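Side-chain contacts in LPXTG cell wall surface protein (Streptococcus gordonii, PDB 4IGB), which is a cell-wall-anchored surface protein of probable adhesin function, seen here as its N-terminal region of two successive domains, N1 and N2: residues Leu26-Phe31 with Lys191-Pro196; Lys324-Ala329 with Leu415-Leu420. All blocks are in the same frame, centred on the assembly; numbering follows the deposited sequence.

Interaction 1 of 2, residues Leu26-Phe31 with Lys191-Pro196. With SO4 (sulfate ion), chain J.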
loop_
_atom_site.group_PDB
_atom_site.type_symbol
_atom_site.label_atom_id
_atom_site.label_comp_id
_atom_site.label_asym_id
_atom_site.label_seq_id
_atom_site.Cartn_x
_atom_site.Cartn_y
_atom_site.Cartn_z
ATOM N N LEU B 26 8.697 -6.305 9.356
ATOM C CA LEU B 26 8.147 -6.651 8.046
ATOM C C LEU B 26 9.167 -6.308 6.969
ATOM O O LEU B 26 9.878 -5.319 7.076
ATOM C CB LEU B 26 6.869 -5.852 7.790
ATOM C CG LEU B 26 5.486 -6.452 8.042
ATOM C CD1 LEU B 26 5.525 -7.607 8.995
ATOM C CD2 LEU B 26 4.519 -5.365 8.512
ATOM N N ASP B 27 9.237 -7.125 5.930
ATOM C CA ASP B 27 10.121 -6.844 4.811
ATOM C C ASP B 27 9.342 -6.278 3.620
ATOM O O ASP B 27 9.655 -6.563 2.466
ATOM C CB ASP B 27 10.848 -8.125 4.394
ATOM C CG ASP B 27 11.999 -7.865 3.446
ATOM O OD1 ASP B 27 12.474 -6.709 3.390
ATOM O OD2 ASP B 27 12.438 -8.820 2.764
ATOM N N ILE B 28 8.311 -5.490 3.885
ATOM C CA ILE B 28 7.537 -4.954 2.770
ATOM C C ILE B 28 8.314 -3.825 2.095
ATOM O O ILE B 28 9.298 -3.323 2.638
ATOM C CB ILE B 28 6.136 -4.504 3.199
ATOM C CG1 ILE B 28 6.232 -3.445 4.289
ATOM C CG2 ILE B 28 5.334 -5.710 3.666
ATOM C CD1 ILE B 28 4.907 -2.995 4.820
ATOM N N ARG B 29 7.905 -3.447 0.890
ATOM C CA ARG B 29 8.590 -2.356 0.221
ATOM C C ARG B 29 8.012 -1.016 0.617
ATOM O O ARG B 29 6.813 -0.787 0.474
ATOM C CB ARG B 29 8.491 -2.489 -1.286
ATOM C CG ARG B 29 9.120 -1.304 -1.975
ATOM C CD ARG B 29 9.302 -1.560 -3.441
ATOM N NE ARG B 29 10.181 -0.549 -4.011
ATOM C CZ ARG B 29 10.755 -0.654 -5.199
ATOM N NH1 ARG B 29 10.547 -1.744 -5.937
ATOM N NH2 ARG B 29 11.541 0.326 -5.633
ATOM N N LYS B 30 8.870 -0.123 1.087
ATOM C CA LYS B 30 8.446 1.232 1.397
ATOM C C LYS B 30 8.797 2.130 0.220
ATOM O O LYS B 30 9.961 2.219 -0.180
ATOM C CB LYS B 30 9.128 1.735 2.665
ATOM C CG LYS B 30 8.622 3.084 3.176
ATOM C CD LYS B 30 9.292 3.436 4.515
ATOM C CE LYS B 30 8.475 4.469 5.289
ATOM N NZ LYS B 30 9.224 4.976 6.471
ATOM N N PHE B 31 7.798 2.796 -0.345
ATOM C CA PHE B 31 8.056 3.624 -1.512
ATOM C C PHE B 31 8.849 4.883 -1.156
ATOM O O PHE B 31 8.858 5.329 -0.008
ATOM C CB PHE B 31 6.741 4.003 -2.196
ATOM C CG PHE B 31 6.081 2.862 -2.918
ATOM C CD1 PHE B 31 6.745 2.191 -3.933
ATOM C CD2 PHE B 31 4.796 2.463 -2.581
ATOM C CE1 PHE B 31 6.138 1.136 -4.602
ATOM C CE2 PHE B 31 4.177 1.436 -3.250
ATOM C CZ PHE B 31 4.853 0.761 -4.265
ATOM N N LYS B 191 -1.365 -3.731 -4.600
ATOM C CA LYS B 191 -2.297 -3.540 -3.494
ATOM C C LYS B 191 -1.663 -2.659 -2.428
ATOM O O LYS B 191 -0.733 -3.068 -1.721
ATOM C CB LYS B 191 -2.746 -4.890 -2.918
ATOM C CG LYS B 191 -3.436 -5.786 -3.955
ATOM C CD LYS B 191 -4.664 -5.126 -4.579
ATOM C CE LYS B 191 -5.112 -5.924 -5.802
ATOM N NZ LYS B 191 -6.159 -5.217 -6.597
ATOM N N LEU B 192 -2.171 -1.443 -2.314
ATOM C CA LEU B 192 -1.559 -0.468 -1.436
ATOM C C LEU B 192 -1.551 -0.971 -0.007
ATOM O O LEU B 192 -2.562 -1.422 0.493
ATOM C CB LEU B 192 -2.324 0.850 -1.482
ATOM C CG LEU B 192 -1.795 1.876 -0.493
ATOM C CD1 LEU B 192 -0.352 2.264 -0.838
ATOM C CD2 LEU B 192 -2.713 3.109 -0.464
ATOM N N VAL B 193 -0.410 -0.856 0.654
ATOM C CA VAL B 193 -0.333 -1.154 2.076
ATOM C C VAL B 193 -0.009 0.094 2.884
ATOM O O VAL B 193 0.816 0.925 2.483
ATOM C CB VAL B 193 0.703 -2.259 2.372
ATOM C CG1 VAL B 193 0.963 -2.384 3.877
ATOM C CG2 VAL B 193 0.235 -3.573 1.778
ATOM N N MET B 194 -0.693 0.240 4.010
ATOM C CA MET B 194 -0.378 1.296 4.956
ATOM C C MET B 194 -0.070 0.687 6.318
ATOM O O MET B 194 -0.620 -0.355 6.682
ATOM C CB MET B 194 -1.515 2.297 5.058
ATOM C CG MET B 194 -1.639 3.206 3.819
ATOM S SD MET B 194 -2.713 4.640 4.081
ATOM C CE MET B 194 -1.652 5.668 5.099
ATOM N N LYS B 195 0.811 1.332 7.067
ATOM C CA LYS B 195 1.184 0.822 8.381
ATOM C C LYS B 195 1.247 1.952 9.409
ATOM O O LYS B 195 2.318 2.460 9.713
ATOM C CB LYS B 195 2.519 0.084 8.297
ATOM C CG LYS B 195 2.984 -0.511 9.634
ATOM C CD LYS B 195 4.306 -1.247 9.481
ATOM C CE LYS B 195 5.428 -0.322 9.080
ATOM N NZ LYS B 195 5.651 0.717 10.098
ATOM N N PRO B 196 0.091 2.354 9.944
ATOM C CA PRO B 196 0.099 3.420 10.951
ATOM C C PRO B 196 0.869 2.927 12.171
ATOM O O PRO B 196 0.717 1.760 12.532
ATOM C CB PRO B 196 -1.374 3.562 11.340
ATOM C CG PRO B 196 -2.150 2.747 10.369
ATOM C CD PRO B 196 -1.229 1.720 9.803
HETATM S S SO4 J . 9.277 1.388 8.219
HETATM O O1 SO4 J . 9.089 0.809 9.546
HETATM O O2 SO4 J . 8.198 2.321 7.942
HETATM O O3 SO4 J . 9.280 0.312 7.230
HETATM O O4 SO4 J . 10.539 2.128 8.174
#
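I28 and V193 meet tip to tip. The CD1 of I28 lies 4.1 Å from the CG1 of V193, an apolar contact. In I28 the CG1 branch stands between the backbone N and the carbonyl carbon (chi1 58°). The chain beyond it is extended, which carries CD1 out to the valine. A second apolar touch lies beside it: L26 CD2 comes to 4.2 Å from CD of K195, so the lysine gives its methylene chain to the contact. Both segments belong to the N-terminal domain. Strand 29-30 is an edge strand of a six-stranded antiparallel sheet, and strand 193-194 is an edge strand of a five-stranded mixed sheet. The contact joins residues at and beside these two strands, with no hydrogen bond across. The polar ends of K30 and K195 share a sulfate ion, probably from the crystallisation liquor. K30 NZ gives a weak bond to sulfate O2 at 3.2 Å, and K195 NZ a likewise weak one to O1 at 3.5 Å. The chain of K195 bends at chi3 and chi4, turning NZ to the ion. Y286 OH also binds the sulfate. N255 is the stronger partner of K195, and E146 pairs with K30.

Interaction 2 of 2, residues Lys324-Ala329 with Leu415-Leu420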
loop_
_atom_site.group_PDB
_atom_site.type_symbol
_atom_site.label_atom_id
_atom_site.label_comp_id
_atom_site.label_asym_id
_atom_site.label_seq_id
_atom_site.Cartn_x
_atom_site.Cartn_y
_atom_site.Cartn_z
ATOM N N LYS B 324 6.785 -11.721 6.528
ATOM C CA LYS B 324 8.038 -11.099 6.095
ATOM C C LYS B 324 7.832 -10.319 4.798
ATOM O O LYS B 324 7.884 -9.093 4.801
ATOM C CB LYS B 324 9.123 -12.169 5.911
ATOM C CG LYS B 324 10.445 -11.662 5.348
ATOM C CD LYS B 324 11.376 -12.839 5.000
ATOM C CE LYS B 324 12.729 -12.379 4.467
ATOM N NZ LYS B 324 12.605 -11.669 3.162
ATOM N N ASP B 325 7.604 -11.034 3.697
ATOM C CA ASP B 325 7.352 -10.420 2.396
ATOM C C ASP B 325 5.901 -9.982 2.256
ATOM O O ASP B 325 5.622 -8.949 1.654
ATOM C CB ASP B 325 7.657 -11.413 1.283
ATOM C CG ASP B 325 9.091 -11.883 1.309
ATOM O OD1 ASP B 325 9.972 -11.034 1.538
ATOM O OD2 ASP B 325 9.329 -13.091 1.102
ATOM N N ILE B 326 4.994 -10.805 2.774
ATOM C CA ILE B 326 3.557 -10.517 2.794
ATOM C C ILE B 326 3.076 -10.518 4.244
ATOM O O ILE B 326 3.713 -11.130 5.112
ATOM C CB ILE B 326 2.748 -11.551 1.981
ATOM C CG1 ILE B 326 3.077 -12.971 2.460
ATOM C CG2 ILE B 326 3.056 -11.411 0.482
ATOM C CD1 ILE B 326 2.268 -14.068 1.786
ATOM N N LEU B 327 1.953 -9.847 4.502
ATOM C CA LEU B 327 1.517 -9.576 5.870
ATOM C C LEU B 327 1.161 -10.827 6.666
ATOM O O LEU B 327 1.272 -10.837 7.896
ATOM C CB LEU B 327 0.323 -8.623 5.879
ATOM C CG LEU B 327 0.564 -7.225 5.315
ATOM C CD1 LEU B 327 -0.736 -6.455 5.313
ATOM C CD2 LEU B 327 1.626 -6.489 6.124
ATOM N N ALA B 328 0.710 -11.870 5.973
ATOM C CA ALA B 328 0.312 -13.106 6.644
ATOM C C ALA B 328 0.193 -14.240 5.649
ATOM O O ALA B 328 0.202 -14.017 4.433
ATOM C CB ALA B 328 -0.997 -12.919 7.378
ATOM N N ALA B 329 0.067 -15.453 6.177
ATOM C CA ALA B 329 -0.021 -16.636 5.346
ATOM C C ALA B 329 -1.171 -16.487 4.362
ATOM O O ALA B 329 -2.245 -16.019 4.719
ATOM C CB ALA B 329 -0.192 -17.890 6.211
ATOM N N LEU B 415 1.504 -14.883 -11.205
ATOM C CA LEU B 415 1.316 -15.501 -9.904
ATOM C C LEU B 415 0.333 -14.674 -9.113
ATOM O O LEU B 415 0.416 -13.448 -9.088
ATOM C CB LEU B 415 2.637 -15.587 -9.148
ATOM C CG LEU B 415 2.617 -16.092 -7.703
ATOM C CD1 LEU B 415 2.093 -17.528 -7.604
ATOM C CD2 LEU B 415 4.021 -15.994 -7.105
ATOM N N HIS B 416 -0.617 -15.361 -8.497
ATOM C CA HIS B 416 -1.502 -14.736 -7.540
ATOM C C HIS B 416 -1.285 -15.346 -6.165
ATOM O O HIS B 416 -1.146 -16.561 -6.028
ATOM C CB HIS B 416 -2.952 -14.908 -7.968
ATOM C CG HIS B 416 -3.251 -14.297 -9.296
ATOM N ND1 HIS B 416 -3.776 -13.032 -9.429
ATOM C CD2 HIS B 416 -3.066 -14.762 -10.553
ATOM C CE1 HIS B 416 -3.919 -12.748 -10.712
ATOM N NE2 HIS B 416 -3.499 -13.783 -11.417
ATOM N N VAL B 417 -1.252 -14.479 -5.162
ATOM C CA VAL B 417 -1.143 -14.852 -3.761
ATOM C C VAL B 417 -2.172 -13.953 -3.078
ATOM O O VAL B 417 -2.035 -12.743 -3.125
ATOM C CB VAL B 417 0.271 -14.534 -3.213
ATOM C CG1 VAL B 417 0.341 -14.772 -1.708
ATOM C CG2 VAL B 417 1.333 -15.362 -3.947
ATOM N N ASP B 418 -3.216 -14.540 -2.491
ATOM C CA ASP B 418 -4.428 -13.784 -2.136
ATOM C C ASP B 418 -4.815 -12.860 -3.301
ATOM O O ASP B 418 -4.955 -13.332 -4.420
ATOM C CB ASP B 418 -4.259 -13.009 -0.832
ATOM C CG ASP B 418 -4.097 -13.919 0.368
ATOM O OD1 ASP B 418 -4.328 -15.141 0.224
ATOM O OD2 ASP B 418 -3.754 -13.412 1.457
ATOM N N ASN B 419 -4.979 -11.562 -3.049
ATOM C CA ASN B 419 -5.316 -10.621 -4.128
ATOM C C ASN B 419 -4.085 -9.941 -4.738
ATOM O O ASN B 419 -4.217 -9.024 -5.546
ATOM C CB ASN B 419 -6.318 -9.554 -3.646
ATOM C CG ASN B 419 -5.745 -8.677 -2.551
ATOM O OD1 ASN B 419 -4.813 -9.088 -1.844
ATOM N ND2 ASN B 419 -6.293 -7.458 -2.400
ATOM N N LEU B 420 -2.887 -10.379 -4.348
ATOM C CA LEU B 420 -1.661 -9.854 -4.950
ATOM C C LEU B 420 -1.423 -10.465 -6.321
ATOM O O LEU B 420 -1.946 -11.531 -6.634
ATOM C CB LEU B 420 -0.440 -10.107 -4.055
ATOM C CG LEU B 420 -0.663 -9.653 -2.611
ATOM C CD1 LEU B 420 0.536 -9.976 -1.730
ATOM C CD2 LEU B 420 -1.006 -8.146 -2.580
HETATM O O HOH W 1 -1.341 -13.270 2.287
#
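I326 sets two of its methyl groups against two different residues of 415-420. I326 CG2 lies 3.6 Å from CD1 of L420. I326 CD1 lies 4.1 Å from CG1 of V417. In both pairs the side chains cross at a slant. The first torsion of I326 (chi1 54°) puts CG1 between the backbone N and the carbonyl carbon and CG2 beside the backbone N, so that the two branches serve separate partners. V417 and L420 are the ends of a type II' beta turn, closed by a bond from L420 N to V417 O of 2.8 Å. The turn joins strand 409-417 to strand 420-423 as a beta hairpin of the N2 domain, and the loop 324-329 of the same domain packs against it. E288 touches both I326 and L420.

The polar link runs through water. One water donates to the carbonyl O of A328 at 2.7 Å and to OD2 of D418 at 2.6 Å. The carboxylate of D418, in the turn, has further partners: OD1 accepts from S331 N, and OD2 forms a salt bridge with R263 of the N-terminal domain. Within the loop, K324 NZ forms a salt bridge with D325 OD1 at 3.2 Å, on the syn side of the carboxylate and 28° out of its plane; D27 is its second partner.

No direct hydrogen bond crosses between the segments. Their pairing thus rests on the buried methyl groups of I326, V417 and L420, with one water at the side. R263 probably offsets part of the charge of D418, and ties the hairpin turn to the neighbouring domain.

Interaction 1 lies in the N-terminal domain and interaction 2 in the N2 domain, with centres about 12 Å apart. They touch directly at the domain junction. D27 OD2 of the first is bridged to K324 NZ of the second at 2.9 Å. D27 OD2 is also 3.5 Å from D325 OD1, so K324 probably eases the closeness of two acids. K289 also pairs with D27. Elsewhere at the junction, K191 CG packs on L420 CD2 at 3.7 Å. The bound sodium, held by D198, D200 and T248, is about 13 Å from the side chain of K195 and joins neither contact.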